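Local coordinates for conserved protein (Methanothermobacter thermautotrophicus, PDB 2WNY) that is of unknown function but belongs to an RNA-binding protein family, comes from the archaeal exosome superoperon and so probably binds RNA, at residues S12-Y18 / I52-R58; F76-M80 / I136-L140; F87-G91 / A127-V133; F94-D98 / E108-H112. The protein carries 1 engineered substitution. All blocks are in the same frame, centred on the assembly; numbering follows the deposited sequence.

In the fold
From the N terminus, strand 8-17 pairs with strand 51-59 in contact 1, closing a loop that carries helix 23-30 and strand 40-45. After helix 62-76, contact 2 opens and closes only at the C terminus, where the end of helix 129-139 meets the turn at 76-80. Contact 3 sits within that span, joining 87-91 to the start of the same helix, and contact 4 sits inside contact 3, adding the edge strand 109-110 to strand 92-98. None cross, and contact 1 is complete before the others begin. Met80 and Phe87 link contacts 2 and 3; Phe76 packs on Leu95 of contact 4. Contacts 1 and 4 belong to one antiparallel sheet.

Contact 1. Residues S12-Y18 / I52-R58; sequences SYCLMVY and ITVLRGR. Engineered in segment 12-18: Cys14 (natural residue Arg).
Tyr13 and Gly57 pack closely on the face that the sheet turns toward helix 23-30. The phenol ring lies across the glycine backbone, with Gly57 CA 3.8 Å from the centroid of the Tyr13 ring, a CH-pi contact over the face. A chi1 of 65° sets CG between the backbone N and the carbonyl carbon and swings the ring across to the neighbouring strand; a side chain at the glycine would run into Tyr13 OH. Replacing Tyr13 with an alanine would probably leave the Gly57 backbone without its aromatic cover and open a gap beside Leu30 and Pro39. Further along the same face, Val17 CG2 meets Leu55 CD1 at 3.6 Å and Leu15 CD2 rests on Leu55 CB at 3.8 Å, both backed by Val26. The strands are antiparallel neighbours within a six-stranded sheet, with three hydrogen-bonded pairs (Tyr13-Gly57, Leu15-Leu55, Val17-Thr53) each making two backbone bonds; the Leu55 N to Leu15 O bond is 2.8 Å and nearly straight at 167°. The other face is more open to solvent. There the engineered Cys14 touches Val54 CG1 with SG at 3.7 Å, and the same sulfur lies over one face of the Arg56 guanidinium, whose NE makes a salt bridge with Glu42. Met16, bent at chi2 and chi3, crosses Ile52 with SD 3.7 Å from CD1. Even so, beyond Val17 the packing is close: Ile52 CG2 presses on one face of the Tyr18 ring, 3.4 Å from its centroid, while Tyr18 OH is hydrogen-bonded to Tyr47 N.

Contact 2. Residues F76-M80 / I136-L140; sequences FRGRM and IRKIL
The Arg77 guanidinium lies over the end of helix 129-139 with one face turned to the carbonyl oxygen of Ile139, and the carbonyl carbon of Leu140 approaches it obliquely. Arg77 NH2 is 3.6 Å from Ile139 O, but no hydrogen bond forms. Bends at chi2 (78°) and chi3 (54°) fold the chain back over the helix end and bring Arg77 CD to 3.4 Å from Leu140 O. The Arg79 guanidinium is turned away from the helix, its NE in a salt bridge with Glu82, and has Phe76 CE1 over the centre of one face; the Phe76 ring meets that of Phe72. Between these groups the backbone makes the one hydrogen bond of the contact: Gly78 N, in the type II turn from Phe76 to Arg79, donates to Leu140 O at 3.2 Å with an angle of 160°. Leu140 puts CD1 against Phe76 CB at 3.8 Å and against Met80 SD. Met80 crosses Arg137 at about a right angle, CG against CG at 3.7 Å, while its sulfur reaches Ile136 CG2. The polar end of Arg137 goes instead to Glu134. The turn after helix 62-76 thus receives the last turn of the C-terminal helix through one backbone bond and an apolar patch, and the positive charge of Arg77 probably eases the partial negative charge of the carbonyls at that helix end.

Contact 3. Residues F87-G91 / A127-V133; sequences FDENG and AKREVAV
Phe87, Arg129 and Ala132 account for about half of the surface buried in this contact between the loop ahead of strand 92-98 and the start of helix 129-139. The Phe87 ring lies against the first turns of the helix. Val133 CG2 stands over one of its faces, 3.8 Å from the centroid of the Phe87 ring in a CH-pi contact, while Phe87 CD1 meets Ala132 CB at 3.8 Å. Met80 and Leu93 also touch this ring. A serine in place of Phe87 would probably open a gap beside Ala132 and leave the Val133 methyl without its aromatic face. Arg129, with CG anti to its amide nitrogen (chi1 -175°), reaches along the loop backbone and bends at chi3. Arg129 NH2 and NE both point to Phe87 O, at 2.9 Å and 3.1 Å, but with poor angles near 122°, and both bonds are weak. Asp88 C and Glu89 N lie over one face of the guanidinium, and Arg129 CB comes to 3.3 Å from Asp88 O. Ala132 CB packs on Gly91 O at 3.4 Å, at the end of the type I turn from Asp88 to Gly91. The Asp88 side chain adds an Asx turn at its start, OD1 accepting from Asn90 N and also from Asn92 N. No carboxylate meets the guanidinium across the contact; the polar grip is two weak, bent bonds to one backbone carbonyl, and the apolar part is small groups fitted to one ring.

Contact 4. Residues F94-D98 / E108-H112; sequences FLRLD and EPVRH
Arg96 and Val110 are linked where a short, weakly bonded strand, 109-110, forms an edge of the antiparallel sheet beside strand 92-98, the two segments running about 99° apart end to end; the connection between them includes helix 99-103. Two backbone hydrogen bonds hold the edge. Val110 N donates to Arg96 O at 2.8 Å, coming from above the carbonyl plane, and Asp98 N donates to Glu108 O, also at 2.8 Å but in the carbonyl plane. Weaker CA-H...O contacts run alongside, Pro109 CA to Arg96 O and Leu97 CA to Glu108 O, both at 3.2 Å, as expected around the non-hydrogen-bonded pair Leu97-Pro109. Apolar contacts are few. Leu95 CD1 approaches Pro109 CB. Val110 has CG2 between its amide nitrogen and carbonyl carbon, which lets that methyl touch Arg96 CB at 3.9 Å while CG1 reaches Asp98 CB. Leu97 CD2 lies against the Glu108-Pro109 peptide. Among the charged groups, the extended Arg96 chain runs alongside the backbone of 110-111 and brings one face of its guanidinium to Arg111 O. Arg96 NH1 is 3.1 Å from Arg111 O, but the angle is too poor for a hydrogen bond. The planes of the Arg96 guanidinium and the His112 ring are 77° apart. Arg111 itself turns to a salt bridge with Asp85. Asp98 ends the strand as the N-cap of helix 99-103, its OD2 accepting from Lys101 N. One water closes the far end of the pairing, donating to Asp98 O at 2.7 Å and accepting from Glu108 N at 2.8 Å.

Contact 1. Residues S12-Y18 / I52-R58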
# COMPACT_ATOMS: atom_id res chain seq x y z
N SER A 12 -4.01 -2.44 -4.89
CA SER A 12 -4.44 -3.63 -4.17
C SER A 12 -3.83 -3.52 -2.78
O SER A 12 -2.68 -3.06 -2.64
CB SER A 12 -3.95 -4.91 -4.85
OG SER A 12 -4.60 -5.13 -6.08
N TYR A 13 -4.57 -3.92 -1.75
CA TYR A 13 -4.03 -3.90 -0.39
C TYR A 13 -4.39 -5.17 0.34
O TYR A 13 -5.42 -5.83 0.05
CB TYR A 13 -4.45 -2.64 0.38
CG TYR A 13 -5.94 -2.56 0.63
CD1 TYR A 13 -6.52 -3.24 1.71
CD2 TYR A 13 -6.76 -1.82 -0.20
CE1 TYR A 13 -7.89 -3.18 1.94
CE2 TYR A 13 -8.11 -1.76 0.01
CZ TYR A 13 -8.67 -2.44 1.09
OH TYR A 13 -10.01 -2.37 1.31
N CYS A 14 -3.50 -5.53 1.27
CA CYS A 14 -3.66 -6.71 2.08
C CYS A 14 -3.13 -6.40 3.49
O CYS A 14 -2.07 -5.80 3.63
CB CYS A 14 -2.84 -7.84 1.43
SG CYS A 14 -3.06 -9.36 2.21
N LEU A 15 -3.86 -6.81 4.53
CA LEU A 15 -3.29 -6.79 5.91
C LEU A 15 -3.99 -7.83 6.75
O LEU A 15 -5.02 -8.38 6.33
CB LEU A 15 -3.25 -5.40 6.57
CG LEU A 15 -4.51 -4.68 7.05
CD1 LEU A 15 -4.10 -3.51 7.92
CD2 LEU A 15 -5.39 -4.24 5.88
N MET A 16 -3.38 -8.16 7.89
CA MET A 16 -3.80 -9.32 8.64
C MET A 16 -4.29 -8.92 10.00
O MET A 16 -3.84 -7.92 10.58
CB MET A 16 -2.64 -10.32 8.75
CG MET A 16 -1.54 -10.01 7.76
SD MET A 16 -0.84 -11.43 6.97
CE MET A 16 -1.77 -11.36 5.45
N VAL A 17 -5.22 -9.72 10.51
CA VAL A 17 -5.71 -9.54 11.87
C VAL A 17 -5.43 -10.84 12.61
O VAL A 17 -6.04 -11.88 12.30
CB VAL A 17 -7.22 -9.27 11.93
CG1 VAL A 17 -7.65 -8.98 13.38
CG2 VAL A 17 -7.62 -8.10 11.01
N TYR A 18 -4.53 -10.76 13.58
CA TYR A 18 -4.20 -11.92 14.41
C TYR A 18 -5.21 -12.04 15.56
O TYR A 18 -6.05 -11.15 15.79
CB TYR A 18 -2.74 -11.85 14.88
CG TYR A 18 -1.78 -12.14 13.74
CD1 TYR A 18 -1.32 -13.43 13.51
CD2 TYR A 18 -1.40 -11.13 12.86
CE1 TYR A 18 -0.48 -13.72 12.44
CE2 TYR A 18 -0.56 -11.41 11.77
CZ TYR A 18 -0.11 -12.69 11.57
OH TYR A 18 0.69 -12.97 10.51
N ILE A 52 -5.64 -16.10 10.91
CA ILE A 52 -5.82 -14.67 10.73
C ILE A 52 -7.08 -14.42 9.92
O ILE A 52 -7.59 -15.32 9.23
CB ILE A 52 -4.64 -14.02 9.99
CG1 ILE A 52 -4.42 -14.69 8.62
CG2 ILE A 52 -3.36 -14.08 10.85
CD1 ILE A 52 -3.36 -14.01 7.72
N THR A 53 -7.59 -13.21 10.04
CA THR A 53 -8.47 -12.69 9.02
C THR A 53 -7.56 -11.88 8.12
O THR A 53 -6.79 -11.06 8.59
CB THR A 53 -9.55 -11.76 9.60
OG1 THR A 53 -10.37 -12.52 10.47
CG2 THR A 53 -10.44 -11.23 8.47
N VAL A 54 -7.65 -12.14 6.82
CA VAL A 54 -6.99 -11.26 5.85
C VAL A 54 -8.00 -10.21 5.42
O VAL A 54 -9.12 -10.55 5.05
CB VAL A 54 -6.48 -12.06 4.61
CG1 VAL A 54 -6.11 -11.12 3.47
CG2 VAL A 54 -5.29 -12.89 5.00
N LEU A 55 -7.59 -8.95 5.50
CA LEU A 55 -8.39 -7.84 4.96
C LEU A 55 -7.77 -7.43 3.65
O LEU A 55 -6.63 -6.97 3.62
CB LEU A 55 -8.38 -6.65 5.94
CG LEU A 55 -8.91 -7.01 7.34
CD1 LEU A 55 -8.56 -5.88 8.35
CD2 LEU A 55 -10.42 -7.29 7.33
N ARG A 56 -8.51 -7.61 2.57
CA ARG A 56 -8.04 -7.35 1.21
C ARG A 56 -8.98 -6.40 0.45
O ARG A 56 -10.19 -6.36 0.70
CB ARG A 56 -8.02 -8.65 0.42
CG ARG A 56 -6.79 -9.48 0.54
CD ARG A 56 -6.90 -10.66 -0.44
NE ARG A 56 -6.36 -11.90 0.12
CZ ARG A 56 -5.14 -12.38 -0.12
NH1 ARG A 56 -4.29 -11.74 -0.91
NH2 ARG A 56 -4.76 -13.52 0.46
N GLY A 57 -8.43 -5.68 -0.51
CA GLY A 57 -9.25 -4.86 -1.39
C GLY A 57 -8.45 -4.50 -2.62
O GLY A 57 -7.21 -4.61 -2.64
N ARG A 58 -9.18 -4.14 -3.66
CA ARG A 58 -8.62 -3.51 -4.84
C ARG A 58 -9.43 -2.24 -5.03
O ARG A 58 -10.67 -2.26 -5.18
CB ARG A 58 -8.68 -4.43 -6.06
CG ARG A 58 -7.78 -3.96 -7.22
CD ARG A 58 -8.05 -4.80 -8.45
NE ARG A 58 -7.90 -4.07 -9.71
CZ ARG A 58 -8.63 -3.02 -10.09
NH1 ARG A 58 -9.58 -2.52 -9.30
NH2 ARG A 58 -8.41 -2.45 -11.27

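Contact 2. Residues F76-M80 / I136-L140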
# COMPACT_ATOMS: atom_id res chain seq x y z
N PHE A 76 6.95 10.65 0.53
CA PHE A 76 8.10 10.11 -0.20
C PHE A 76 8.89 11.08 -1.09
O PHE A 76 9.85 10.67 -1.77
CB PHE A 76 7.69 8.83 -0.95
CG PHE A 76 7.35 7.70 -0.03
CD1 PHE A 76 8.32 7.20 0.85
CD2 PHE A 76 6.06 7.15 -0.01
CE1 PHE A 76 8.03 6.17 1.72
CE2 PHE A 76 5.74 6.09 0.86
CZ PHE A 76 6.72 5.60 1.74
N ARG A 77 8.49 12.36 -1.08
CA ARG A 77 9.25 13.45 -1.71
C ARG A 77 10.71 13.31 -1.27
O ARG A 77 10.98 13.22 -0.07
CB ARG A 77 8.67 14.80 -1.25
CG ARG A 77 9.44 16.09 -1.63
CD ARG A 77 9.24 16.53 -3.08
NE ARG A 77 7.83 16.67 -3.44
CZ ARG A 77 7.38 16.91 -4.68
NH1 ARG A 77 8.24 17.04 -5.70
NH2 ARG A 77 6.08 17.02 -4.90
N GLY A 78 11.62 13.23 -2.24
CA GLY A 78 13.06 13.09 -1.99
C GLY A 78 13.50 11.79 -1.35
O GLY A 78 14.62 11.68 -0.85
N ARG A 79 12.63 10.78 -1.36
CA ARG A 79 12.95 9.50 -0.77
C ARG A 79 12.85 8.40 -1.83
O ARG A 79 12.47 7.25 -1.52
CB ARG A 79 12.02 9.23 0.42
CG ARG A 79 12.32 10.08 1.64
CD ARG A 79 11.29 9.91 2.72
NE ARG A 79 11.31 8.55 3.28
CZ ARG A 79 10.50 8.12 4.24
NH1 ARG A 79 9.58 8.91 4.76
NH2 ARG A 79 10.61 6.87 4.69
N MET A 80 13.17 8.74 -3.07
CA MET A 80 12.96 7.81 -4.17
C MET A 80 13.86 6.58 -4.03
O MET A 80 13.45 5.46 -4.33
CB MET A 80 13.13 8.49 -5.54
CG MET A 80 12.86 7.59 -6.74
SD MET A 80 11.18 6.92 -6.85
CE MET A 80 11.41 5.70 -8.14
N ILE A 136 7.36 7.74 -11.19
CA ILE A 136 7.24 8.01 -9.76
C ILE A 136 8.32 8.99 -9.30
O ILE A 136 8.05 9.91 -8.50
CB ILE A 136 7.25 6.69 -8.92
CG1 ILE A 136 6.05 5.79 -9.28
CG2 ILE A 136 7.31 7.00 -7.41
CD1 ILE A 136 4.65 6.35 -8.93
N ARG A 137 9.55 8.83 -9.81
CA ARG A 137 10.65 9.71 -9.44
C ARG A 137 10.32 11.17 -9.80
O ARG A 137 10.58 12.10 -9.02
CB ARG A 137 11.95 9.26 -10.12
CG ARG A 137 13.22 9.97 -9.60
CD ARG A 137 14.33 9.93 -10.63
NE ARG A 137 13.87 10.50 -11.91
CZ ARG A 137 13.81 11.80 -12.19
NH1 ARG A 137 14.17 12.72 -11.30
NH2 ARG A 137 13.36 12.19 -13.38
N LYS A 138 9.75 11.35 -10.99
CA LYS A 138 9.28 12.65 -11.45
C LYS A 138 8.24 13.23 -10.48
O LYS A 138 8.26 14.43 -10.16
CB LYS A 138 8.68 12.54 -12.86
CG LYS A 138 8.28 13.86 -13.51
CD LYS A 138 9.49 14.77 -13.75
CE LYS A 138 9.07 16.13 -14.26
NZ LYS A 138 10.22 17.07 -14.34
N ILE A 139 7.34 12.37 -10.01
CA ILE A 139 6.29 12.79 -9.08
C ILE A 139 6.89 13.15 -7.71
O ILE A 139 6.46 14.13 -7.09
CB ILE A 139 5.15 11.73 -8.96
CG1 ILE A 139 4.35 11.68 -10.27
CG2 ILE A 139 4.24 12.03 -7.77
CD1 ILE A 139 3.47 10.39 -10.46
N LEU A 140 7.90 12.39 -7.29
CA LEU A 140 8.57 12.61 -6.01
C LEU A 140 9.66 13.68 -6.05
O LEU A 140 10.28 13.98 -5.01
CB LEU A 140 9.15 11.30 -5.47
CG LEU A 140 8.11 10.22 -5.14
CD1 LEU A 140 8.79 8.98 -4.56
CD2 LEU A 140 7.00 10.76 -4.21

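Contact 3. Residues F87-G91 / A127-V133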
# COMPACT_ATOMS: atom_id res chain seq x y z
N PHE A 87 9.91 -1.88 -7.11
CA PHE A 87 9.10 -2.00 -8.34
C PHE A 87 9.30 -3.39 -8.96
O PHE A 87 10.42 -3.90 -8.94
CB PHE A 87 9.55 -0.96 -9.37
CG PHE A 87 9.16 0.45 -9.04
CD1 PHE A 87 8.03 1.03 -9.62
CD2 PHE A 87 9.93 1.21 -8.15
CE1 PHE A 87 7.67 2.35 -9.32
CE2 PHE A 87 9.58 2.53 -7.83
CZ PHE A 87 8.44 3.10 -8.42
N ASP A 88 8.26 -3.98 -9.54
CA ASP A 88 8.45 -5.23 -10.30
C ASP A 88 8.71 -4.97 -11.79
O ASP A 88 8.82 -3.82 -12.22
CB ASP A 88 7.30 -6.23 -10.06
CG ASP A 88 5.97 -5.81 -10.70
OD1 ASP A 88 5.93 -4.81 -11.45
OD2 ASP A 88 4.97 -6.50 -10.45
N GLU A 89 8.82 -6.05 -12.57
CA GLU A 89 9.09 -5.95 -14.01
C GLU A 89 7.88 -5.46 -14.82
O GLU A 89 8.01 -5.13 -16.00
CB GLU A 89 9.62 -7.29 -14.57
CG GLU A 89 8.86 -8.54 -14.08
CD GLU A 89 9.15 -9.81 -14.89
OE1 GLU A 89 9.79 -9.73 -15.97
OE2 GLU A 89 8.74 -10.91 -14.45
N ASN A 90 6.72 -5.37 -14.17
CA ASN A 90 5.44 -5.09 -14.84
C ASN A 90 4.79 -3.73 -14.58
O ASN A 90 3.62 -3.54 -14.90
CB ASN A 90 4.42 -6.18 -14.50
CG ASN A 90 4.70 -7.49 -15.20
OD1 ASN A 90 4.77 -8.54 -14.57
ND2 ASN A 90 4.87 -7.43 -16.53
N GLY A 91 5.52 -2.78 -13.98
CA GLY A 91 4.93 -1.46 -13.69
C GLY A 91 4.48 -1.25 -12.24
O GLY A 91 4.24 -0.11 -11.82
N ALA A 127 4.34 -0.84 -19.88
CA ALA A 127 4.21 -1.26 -18.49
C ALA A 127 5.46 -2.03 -18.07
O ALA A 127 5.47 -3.26 -18.02
CB ALA A 127 2.94 -2.11 -18.30
N LYS A 128 6.53 -1.28 -17.78
CA LYS A 128 7.83 -1.87 -17.47
C LYS A 128 8.48 -1.15 -16.29
O LYS A 128 8.13 0.01 -16.00
CB LYS A 128 8.74 -1.81 -18.70
CG LYS A 128 9.76 -2.96 -18.77
CD LYS A 128 10.54 -2.97 -20.09
CE LYS A 128 11.50 -1.79 -20.22
NZ LYS A 128 12.64 -2.10 -21.13
N ARG A 129 9.41 -1.82 -15.61
CA ARG A 129 10.03 -1.27 -14.40
C ARG A 129 10.58 0.15 -14.59
O ARG A 129 10.26 1.05 -13.82
CB ARG A 129 11.13 -2.18 -13.83
CG ARG A 129 11.68 -1.67 -12.50
CD ARG A 129 12.92 -2.41 -12.05
NE ARG A 129 12.62 -3.45 -11.06
CZ ARG A 129 12.61 -4.76 -11.30
NH1 ARG A 129 12.86 -5.24 -12.51
NH2 ARG A 129 12.33 -5.60 -10.31
N GLU A 130 11.40 0.33 -15.63
CA GLU A 130 12.08 1.61 -15.84
C GLU A 130 11.10 2.77 -16.05
O GLU A 130 11.33 3.86 -15.55
CB GLU A 130 13.12 1.53 -16.99
CG GLU A 130 12.52 1.32 -18.39
CD GLU A 130 13.53 1.52 -19.51
OE1 GLU A 130 14.75 1.55 -19.25
OE2 GLU A 130 13.08 1.65 -20.68
N VAL A 131 10.03 2.51 -16.79
CA VAL A 131 9.01 3.51 -17.07
C VAL A 131 8.31 3.90 -15.76
O VAL A 131 8.17 5.09 -15.44
CB VAL A 131 7.99 2.99 -18.12
CG1 VAL A 131 6.98 4.08 -18.50
CG2 VAL A 131 8.71 2.48 -19.36
N ALA A 132 7.89 2.90 -14.99
CA ALA A 132 7.21 3.12 -13.72
C ALA A 132 8.10 3.90 -12.74
O ALA A 132 7.66 4.89 -12.14
CB ALA A 132 6.76 1.80 -13.12
N VAL A 133 9.36 3.46 -12.61
CA VAL A 133 10.36 4.13 -11.78
C VAL A 133 10.49 5.62 -12.17
O VAL A 133 10.39 6.51 -11.32
CB VAL A 133 11.74 3.41 -11.89
CG1 VAL A 133 12.87 4.29 -11.35
CG2 VAL A 133 11.69 2.08 -11.15

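Contact 4. Residues F94-D98 / E108-H112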
# COMPACT_ATOMS: atom_id res chain seq x y z
N PHE A 94 5.54 -2.22 -5.09
CA PHE A 94 5.14 -2.94 -3.89
C PHE A 94 5.68 -2.24 -2.67
O PHE A 94 6.91 -2.12 -2.49
CB PHE A 94 5.65 -4.37 -3.91
CG PHE A 94 4.96 -5.24 -4.90
CD1 PHE A 94 3.91 -6.06 -4.50
CD2 PHE A 94 5.37 -5.26 -6.23
CE1 PHE A 94 3.27 -6.89 -5.43
CE2 PHE A 94 4.74 -6.10 -7.16
CZ PHE A 94 3.70 -6.91 -6.76
N LEU A 95 4.77 -1.79 -1.82
CA LEU A 95 5.12 -0.99 -0.66
C LEU A 95 4.45 -1.58 0.57
O LEU A 95 3.23 -1.76 0.61
CB LEU A 95 4.66 0.45 -0.88
CG LEU A 95 4.92 1.43 0.26
CD1 LEU A 95 6.43 1.52 0.57
CD2 LEU A 95 4.33 2.79 -0.08
N ARG A 96 5.28 -1.89 1.57
CA ARG A 96 4.80 -2.38 2.85
C ARG A 96 5.01 -1.31 3.91
O ARG A 96 6.11 -0.75 4.03
CB ARG A 96 5.58 -3.62 3.27
CG ARG A 96 5.62 -4.72 2.26
CD ARG A 96 6.31 -5.94 2.83
NE ARG A 96 6.44 -6.97 1.80
CZ ARG A 96 6.77 -8.23 2.03
NH1 ARG A 96 7.02 -8.65 3.26
NH2 ARG A 96 6.86 -9.09 1.02
N LEU A 97 3.97 -1.06 4.70
CA LEU A 97 4.03 -0.04 5.74
C LEU A 97 3.75 -0.68 7.09
O LEU A 97 2.89 -1.59 7.19
CB LEU A 97 3.03 1.08 5.45
CG LEU A 97 3.19 1.91 4.15
CD1 LEU A 97 1.92 2.72 3.85
CD2 LEU A 97 4.41 2.83 4.20
N ASP A 98 4.48 -0.23 8.10
CA ASP A 98 4.32 -0.73 9.46
C ASP A 98 2.89 -0.52 9.94
O ASP A 98 2.35 0.58 9.86
CB ASP A 98 5.30 -0.07 10.43
CG ASP A 98 5.31 -0.75 11.79
OD1 ASP A 98 6.15 -1.62 12.00
OD2 ASP A 98 4.42 -0.47 12.62
N GLU A 108 5.41 4.18 7.64
CA GLU A 108 6.78 3.71 7.83
C GLU A 108 7.00 2.51 6.91
O GLU A 108 6.44 1.45 7.15
CB GLU A 108 7.01 3.36 9.30
CG GLU A 108 8.45 2.90 9.67
CD GLU A 108 9.50 3.99 9.47
OE1 GLU A 108 9.35 5.08 10.07
OE2 GLU A 108 10.48 3.75 8.73
N PRO A 109 7.83 2.69 5.86
CA PRO A 109 8.12 1.57 4.97
C PRO A 109 8.89 0.48 5.72
O PRO A 109 9.78 0.78 6.52
CB PRO A 109 8.99 2.20 3.87
CG PRO A 109 9.58 3.44 4.49
CD PRO A 109 8.61 3.90 5.54
N VAL A 110 8.51 -0.76 5.50
CA VAL A 110 9.22 -1.89 6.08
C VAL A 110 9.48 -2.94 5.00
O VAL A 110 8.87 -2.88 3.92
CB VAL A 110 8.46 -2.53 7.27
CG1 VAL A 110 8.42 -1.58 8.48
CG2 VAL A 110 7.06 -2.95 6.85
N ARG A 111 10.35 -3.89 5.30
CA ARG A 111 10.71 -4.92 4.34
C ARG A 111 10.04 -6.26 4.66
O ARG A 111 9.65 -7.01 3.76
CB ARG A 111 12.24 -5.08 4.27
CG ARG A 111 12.96 -3.84 3.76
CD ARG A 111 12.71 -3.62 2.28
NE ARG A 111 13.43 -2.46 1.77
CZ ARG A 111 13.64 -2.21 0.48
NH1 ARG A 111 13.19 -3.04 -0.45
NH2 ARG A 111 14.30 -1.12 0.12
N HIS A 112 9.94 -6.55 5.95
CA HIS A 112 9.32 -7.77 6.41
C HIS A 112 8.55 -7.44 7.68
O HIS A 112 8.65 -6.33 8.23
CB HIS A 112 10.36 -8.87 6.70
CG HIS A 112 11.20 -9.27 5.52
ND1 HIS A 112 10.66 -9.75 4.35
CD2 HIS A 112 12.54 -9.29 5.35
CE1 HIS A 112 11.63 -10.03 3.50
NE2 HIS A 112 12.78 -9.76 4.08
O HOH W 1 3.20 2.83 8.65